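Local coordinates for cadherin-related family member 2 (Homo sapiens, PDB 5CZR), which mediates calcium-dependent heterophilic adhesion with CDHR5 between neighbouring microvilli and so controls their packing at the apical membrane of epithelial cells, at residues Y41-G45 with P46-F50; L66-E69 with T70-F74; S79-P83 with Y84-Q88. All blocks are in the same frame, centred on the assembly; numbering follows the deposited sequence.

Interaction 1: Y41-G45 with P46-F50; sequences YGMSG and PNAYF
Met43 and Ala48 meet where the strand 40-44 ends and the chain turns back. Met43 can be followed outward from its backbone. Its CB points toward residues 46-50. CG stands anti to the backbone N (chi1 -167°) and makes the side-chain contact, with Met43 CG 4.1 Å from Ala48 CB. SD continues the extended line, and the chain bends only at the last torsion, which turns CE aside (chi3 -68°). Beyond CG the side chain leaves Ala48; Met43 also packs on Phe51 and Val53 of the next strand.

The methyl group of Ala48 is the other half of the contact. It points back at the strand end and lies against backbone as much as side chain. Ala48 CB is 3.5 Å from Ser44 C and 3.3 Å from Gly45 O.

The polar link is a backbone bond. Ala48 N donates to Gly45 O at 3.0 Å, with a fairly straight N-H...O angle of 163°. A water donates a second hydrogen bond to Gly45 O and weakly accepts from Tyr49 N. Gly45 has a positive phi, a backbone shape that glycine adopts easily.

Asn47 stands at the third position of the turn. Its ND2 donates to Lys75 O, which ties the turn to strand 73-81. Phe50 is buried, and its ring is stacked with that of Phe74. On the ring of Phe50, Tyr49 CE1 lies 3.9 Å above the plane, over its centre.

Gly45 to Ala48 form a type I beta turn that runs into the short 3-10 segment 48-50. This connection carries the chain from one sheet of the first cadherin repeat, a Greek-key beta sandwich, to the other.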
# COMPACT_ATOMS: atom_id res chain seq x y z
N TYR A 41 1.89 7.52 -34.30
CA TYR A 41 1.41 6.71 -33.20
C TYR A 41 0.32 7.40 -32.43
O TYR A 41 0.27 8.63 -32.32
CB TYR A 41 2.54 6.40 -32.22
CG TYR A 41 3.66 5.61 -32.80
CD1 TYR A 41 3.63 4.23 -32.82
CD2 TYR A 41 4.80 6.25 -33.31
CE1 TYR A 41 4.70 3.50 -33.35
CE2 TYR A 41 5.87 5.52 -33.84
CZ TYR A 41 5.81 4.15 -33.86
OH TYR A 41 6.85 3.43 -34.35
N GLY A 42 -0.56 6.58 -31.88
CA GLY A 42 -1.74 7.07 -31.18
C GLY A 42 -2.26 6.02 -30.21
O GLY A 42 -1.74 4.90 -30.17
N MET A 43 -3.22 6.44 -29.39
CA MET A 43 -3.90 5.55 -28.48
C MET A 43 -5.35 5.96 -28.42
O MET A 43 -5.66 7.14 -28.47
CB MET A 43 -3.23 5.64 -27.12
CG MET A 43 -3.61 4.57 -26.14
SD MET A 43 -2.76 4.77 -24.54
CE MET A 43 -1.08 4.45 -24.93
N SER A 44 -6.22 4.99 -28.26
CA SER A 44 -7.66 5.27 -28.17
C SER A 44 -8.39 4.30 -27.24
O SER A 44 -7.81 3.33 -26.74
CB SER A 44 -8.32 5.15 -29.56
OG SER A 44 -8.26 3.83 -30.07
N GLY A 45 -9.67 4.61 -27.03
CA GLY A 45 -10.55 3.80 -26.22
C GLY A 45 -10.80 4.44 -24.84
O GLY A 45 -10.23 5.51 -24.51
N PRO A 46 -11.67 3.81 -24.04
CA PRO A 46 -12.13 4.37 -22.77
C PRO A 46 -11.05 4.61 -21.72
O PRO A 46 -11.25 5.43 -20.84
CB PRO A 46 -13.17 3.34 -22.26
CG PRO A 46 -13.17 2.20 -23.23
CD PRO A 46 -12.52 2.67 -24.49
N ASN A 47 -9.93 3.90 -21.83
CA ASN A 47 -8.79 4.06 -20.94
C ASN A 47 -7.61 4.85 -21.55
O ASN A 47 -6.54 4.98 -20.92
CB ASN A 47 -8.28 2.67 -20.56
CG ASN A 47 -9.26 1.90 -19.70
OD1 ASN A 47 -9.94 2.47 -18.87
ND2 ASN A 47 -9.35 0.60 -19.92
N ALA A 48 -7.79 5.38 -22.77
CA ALA A 48 -6.69 6.11 -23.41
C ALA A 48 -6.31 7.38 -22.66
O ALA A 48 -5.18 7.85 -22.78
CB ALA A 48 -7.04 6.44 -24.83
N TYR A 49 -7.25 7.93 -21.90
CA TYR A 49 -7.04 9.18 -21.17
C TYR A 49 -5.91 9.07 -20.10
O TYR A 49 -5.45 10.09 -19.59
CB TYR A 49 -8.34 9.66 -20.49
CG TYR A 49 -8.73 8.81 -19.28
CD1 TYR A 49 -8.23 9.08 -18.03
CD2 TYR A 49 -9.62 7.74 -19.41
CE1 TYR A 49 -8.58 8.30 -16.92
CE2 TYR A 49 -9.98 6.95 -18.32
CZ TYR A 49 -9.43 7.23 -17.07
OH TYR A 49 -9.77 6.48 -15.96
N PHE A 50 -5.54 7.86 -19.73
CA PHE A 50 -4.40 7.65 -18.85
C PHE A 50 -3.07 8.11 -19.44
O PHE A 50 -2.11 8.28 -18.69
CB PHE A 50 -4.24 6.17 -18.45
CG PHE A 50 -5.15 5.73 -17.37
CD1 PHE A 50 -4.91 6.08 -16.05
CD2 PHE A 50 -6.28 4.94 -17.67
CE1 PHE A 50 -5.80 5.69 -15.05
CE2 PHE A 50 -7.13 4.52 -16.66
CZ PHE A 50 -6.89 4.90 -15.34
O HOH W 1 -10.00 7.96 -22.98

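Interaction 2: L66-E69 with T70-F74; sequences LDYE and TLYTF. With CA (calcium ion), chain F; CA (calcium ion), chain G.
Asp67 and Thr70 meet in a calcium-binding turn at the linker between the first two cadherin repeats. The turn holds the DXE calcium-binding motif, here Asp67-Tyr68-Glu69. Asp67 OD1 binds one calcium ion at 2.1 Å, and Glu69 OE1 binds the same ion. Glu69 OE2 binds a second calcium ion at 2.4 Å, so this carboxylate bridges the two. Glu18 and Asp100 serve both sites, while Asp97, Arg98 and Asp133 help complete the second.

Asp67 also organises the turn that follows. Its OD1 accepts from Glu69 N, forming an Asx turn. Its OD2 accepts from Thr70 OG1 at 3.2 Å, met from above the carboxylate plane. With CG anti to the backbone N (chi1 -180°), the carboxylate reaches both the metal and Thr70. Asp67 O takes two backbone donors: Leu71 N at 3.0 Å, nearly in line with the C=O bond, and Thr70 N at 3.1 Å, from above the carbonyl plane. A water links Asp67 N to Leu71 O.

Packing lies further out. Leu66 CD2 comes to the edge of the Phe74 ring, 4.0 Å from Phe74 CE1, and the two side chains cross at about a right angle. Tyr72 CB sits over one face of the Tyr68 ring in a CH-pi contact, 4.0 Å from the ring centroid.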
# COMPACT_ATOMS: atom_id res chain seq x y z
N LEU A 66 -2.29 6.58 -12.11
CA LEU A 66 -2.54 5.17 -11.90
C LEU A 66 -2.85 4.91 -10.44
O LEU A 66 -2.52 5.72 -9.59
CB LEU A 66 -1.31 4.34 -12.31
CG LEU A 66 -0.79 4.55 -13.74
CD1 LEU A 66 0.48 3.76 -14.00
CD2 LEU A 66 -1.87 4.14 -14.76
N ASP A 67 -3.44 3.76 -10.15
CA ASP A 67 -3.63 3.31 -8.74
C ASP A 67 -3.92 1.81 -8.73
O ASP A 67 -4.94 1.38 -9.26
CB ASP A 67 -4.78 4.09 -8.08
CG ASP A 67 -5.03 3.69 -6.65
OD1 ASP A 67 -4.24 2.89 -6.08
OD2 ASP A 67 -6.02 4.18 -6.05
N TYR A 68 -2.98 1.04 -8.20
CA TYR A 68 -3.10 -0.42 -8.12
C TYR A 68 -4.35 -0.81 -7.35
O TYR A 68 -4.99 -1.80 -7.68
CB TYR A 68 -1.88 -1.03 -7.44
CG TYR A 68 -1.89 -2.53 -7.37
CD1 TYR A 68 -1.35 -3.31 -8.41
CD2 TYR A 68 -2.45 -3.18 -6.28
CE1 TYR A 68 -1.37 -4.70 -8.37
CE2 TYR A 68 -2.48 -4.57 -6.22
CZ TYR A 68 -1.95 -5.33 -7.26
OH TYR A 68 -2.00 -6.69 -7.17
N GLU A 69 -4.72 -0.01 -6.35
CA GLU A 69 -5.82 -0.35 -5.47
C GLU A 69 -7.18 -0.17 -6.17
O GLU A 69 -8.18 -0.60 -5.66
CB GLU A 69 -5.75 0.50 -4.17
CG GLU A 69 -4.76 -0.01 -3.12
CD GLU A 69 -3.29 0.14 -3.49
OE1 GLU A 69 -2.88 1.20 -3.96
OE2 GLU A 69 -2.50 -0.79 -3.29
N THR A 70 -7.18 0.47 -7.34
CA THR A 70 -8.43 0.86 -8.03
C THR A 70 -8.59 0.15 -9.38
O THR A 70 -9.68 -0.26 -9.72
CB THR A 70 -8.43 2.38 -8.18
OG1 THR A 70 -8.81 2.93 -6.93
CG2 THR A 70 -9.40 2.89 -9.24
N LEU A 71 -7.49 -0.01 -10.11
CA LEU A 71 -7.46 -0.58 -11.45
C LEU A 71 -6.07 -1.18 -11.69
O LEU A 71 -5.12 -0.46 -12.00
CB LEU A 71 -7.74 0.54 -12.46
CG LEU A 71 -7.94 0.15 -13.90
CD1 LEU A 71 -9.16 -0.77 -14.04
CD2 LEU A 71 -8.13 1.40 -14.74
N TYR A 72 -5.93 -2.48 -11.44
CA TYR A 72 -4.60 -3.07 -11.36
C TYR A 72 -4.07 -3.54 -12.68
O TYR A 72 -2.88 -3.75 -12.85
CB TYR A 72 -4.55 -4.19 -10.30
CG TYR A 72 -5.07 -5.58 -10.78
CD1 TYR A 72 -6.28 -5.73 -11.48
CD2 TYR A 72 -4.30 -6.71 -10.61
CE1 TYR A 72 -6.70 -6.97 -11.97
CE2 TYR A 72 -4.71 -7.97 -11.04
CZ TYR A 72 -5.90 -8.10 -11.75
OH TYR A 72 -6.30 -9.34 -12.19
N THR A 73 -4.98 -3.71 -13.63
CA THR A 73 -4.64 -3.80 -15.03
C THR A 73 -5.75 -3.16 -15.84
O THR A 73 -6.89 -3.07 -15.36
CB THR A 73 -4.56 -5.23 -15.55
OG1 THR A 73 -5.87 -5.79 -15.50
CG2 THR A 73 -3.58 -6.08 -14.74
N PHE A 74 -5.43 -2.80 -17.08
CA PHE A 74 -6.44 -2.33 -18.01
C PHE A 74 -5.93 -2.37 -19.44
O PHE A 74 -4.73 -2.53 -19.67
CB PHE A 74 -6.94 -0.94 -17.65
CG PHE A 74 -5.89 0.13 -17.65
CD1 PHE A 74 -5.14 0.38 -16.52
CD2 PHE A 74 -5.65 0.89 -18.79
CE1 PHE A 74 -4.17 1.36 -16.51
CE2 PHE A 74 -4.71 1.91 -18.78
CZ PHE A 74 -3.96 2.14 -17.64
CA CA F . -2.62 3.24 -4.80
CA CA G . -0.30 0.08 -3.18
O HOH W 2 -4.55 2.13 -12.29
O HOH W 3 -2.45 5.27 -5.71
O HOH W 4 -3.54 3.77 -2.90

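Interaction 3: S79-P83 with Y84-Q88. With CA (calcium ion), chain E.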
# COMPACT_ATOMS: atom_id res chain seq x y z
N SER A 79 -2.19 2.37 -31.69
CA SER A 79 -2.27 2.56 -33.13
C SER A 79 -0.91 2.99 -33.71
O SER A 79 -0.22 3.84 -33.14
CB SER A 79 -3.28 3.67 -33.41
OG SER A 79 -3.40 3.91 -34.78
N VAL A 80 -0.54 2.39 -34.84
CA VAL A 80 0.53 2.89 -35.66
C VAL A 80 0.04 3.02 -37.11
O VAL A 80 -0.66 2.16 -37.62
CB VAL A 80 1.78 1.99 -35.58
CG1 VAL A 80 1.46 0.55 -36.00
CG2 VAL A 80 2.90 2.56 -36.43
N SER A 81 0.43 4.11 -37.75
CA SER A 81 -0.03 4.42 -39.08
C SER A 81 1.17 4.75 -39.96
O SER A 81 2.02 5.56 -39.56
CB SER A 81 -0.95 5.62 -39.04
OG SER A 81 -2.12 5.29 -38.34
N ASP A 82 1.28 4.12 -41.13
CA ASP A 82 2.17 4.68 -42.17
C ASP A 82 1.31 5.72 -42.93
O ASP A 82 0.23 6.09 -42.43
CB ASP A 82 2.86 3.58 -42.99
CG ASP A 82 1.91 2.82 -43.90
OD1 ASP A 82 0.73 3.22 -44.10
OD2 ASP A 82 2.35 1.79 -44.42
N PRO A 83 1.79 6.25 -44.07
CA PRO A 83 0.96 7.25 -44.79
C PRO A 83 -0.33 6.69 -45.38
O PRO A 83 -1.26 7.46 -45.62
CB PRO A 83 1.88 7.73 -45.90
CG PRO A 83 3.27 7.46 -45.40
CD PRO A 83 3.15 6.19 -44.61
N TYR A 84 -0.42 5.35 -45.52
CA TYR A 84 -1.50 4.68 -46.26
C TYR A 84 -2.50 3.88 -45.43
O TYR A 84 -3.64 3.74 -45.82
CB TYR A 84 -0.88 3.76 -47.31
CG TYR A 84 0.31 4.38 -47.98
CD1 TYR A 84 0.14 5.38 -48.95
CD2 TYR A 84 1.60 4.00 -47.63
CE1 TYR A 84 1.24 5.97 -49.56
CE2 TYR A 84 2.70 4.58 -48.25
CZ TYR A 84 2.50 5.57 -49.19
OH TYR A 84 3.59 6.15 -49.77
N ILE A 85 -2.05 3.32 -44.30
CA ILE A 85 -2.92 2.46 -43.51
C ILE A 85 -2.71 2.65 -42.01
O ILE A 85 -1.58 2.84 -41.54
CB ILE A 85 -2.75 0.98 -43.94
CG1 ILE A 85 -3.87 0.11 -43.31
CG2 ILE A 85 -1.33 0.46 -43.65
CD1 ILE A 85 -3.93 -1.33 -43.83
N GLN A 86 -3.82 2.55 -41.27
CA GLN A 86 -3.81 2.60 -39.84
C GLN A 86 -3.89 1.19 -39.27
O GLN A 86 -4.71 0.42 -39.70
CB GLN A 86 -5.03 3.40 -39.37
CG GLN A 86 -5.09 3.50 -37.86
CD GLN A 86 -6.18 4.39 -37.34
OE1 GLN A 86 -7.17 4.69 -38.02
NE2 GLN A 86 -6.00 4.86 -36.08
N VAL A 87 -3.03 0.86 -38.32
CA VAL A 87 -2.95 -0.48 -37.71
C VAL A 87 -3.15 -0.35 -36.18
O VAL A 87 -2.46 0.42 -35.54
CB VAL A 87 -1.57 -1.14 -38.00
CG1 VAL A 87 -1.37 -2.49 -37.24
CG2 VAL A 87 -1.38 -1.34 -39.50
N GLN A 88 -4.11 -1.09 -35.64
CA GLN A 88 -4.53 -0.93 -34.26
C GLN A 88 -4.55 -2.28 -33.58
O GLN A 88 -4.90 -3.28 -34.20
CB GLN A 88 -5.91 -0.33 -34.18
CG GLN A 88 -6.03 0.99 -34.92
CD GLN A 88 -7.38 1.66 -34.72
OE1 GLN A 88 -7.72 2.08 -33.61
NE2 GLN A 88 -8.13 1.83 -35.80
CA CA E . 4.41 0.83 -45.33
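Asp82 and the backbone of Tyr84 and Ile85 close the turn of a beta hairpin made by strands 73-81 and 86-96. The Asp82 carboxylate divides its work. OD2 binds a calcium ion at 2.5 Å, with Asn2, Val3, Asp33, Asp35 and Asp37 completing the site. OD1 accepts two backbone N-H groups. Ile85 N, at 2.8 Å, approaches almost in line with the C-O bond. Tyr84 N, also at 2.8 Å, comes from above the carboxylate plane. A chi1 of 70° folds the carboxylate back over the turn, where OD1 meets both N-H groups.

Backbone bonds join the strands. Val80 and Val87 form an antiparallel hydrogen-bonded pair, with N-H...O bonds in both directions. Ser79 with Gln88 and Ser81 with Gln86 are non-hydrogen-bonded pairs on either side of it. Toward the turn, Asp82 N makes a weak bond to Ile85 O. CA-H...O contacts run from Ser79 to Val87 O and from Ser81 to Ile85 O.

The apolar contacts are few. Val80 and Val87 stand next to each other on one face, with Val80 CG1 4.0 Å from Val87 CB. Pro83 CB sits over the centre of the Tyr84 ring, 3.9 Å from its centroid, in a CH-pi contact.

On the face that carries Ser79, Ser81, Gln86 and Gln88, opposite Val80 and Val87, there is one polar side-chain bond. Gln86 extends diagonally past Ser81, its CG 3.5 Å from Ser81 OG. Ser79 OG lies in the plane of the Gln86 amide, and Gln86 NE2 donates to it at 3.1 Å with a nearly straight angle of 171°.

All three interactions lie in the first cadherin repeat and follow one another along the chain. Interactions 1 and 2 have centres about 16 Å apart, and interactions 1 and 3 about 15 Å. Interactions 2 and 3 are about 29 Å apart between centres and do not touch. They share strand 73-81, which starts at interaction 2 and ends at interaction 3. Strand 40-44 pairs with it and carries interaction 1 between them. Phe50 packs on Leu66 and Leu71, and Gly42 O probably bonds to Ser79 N. One sheet therefore connects calcium at the N-terminal tip with calcium at the linker to the second repeat. This repeat, cadherin 1, is the one required for binding CDHR5.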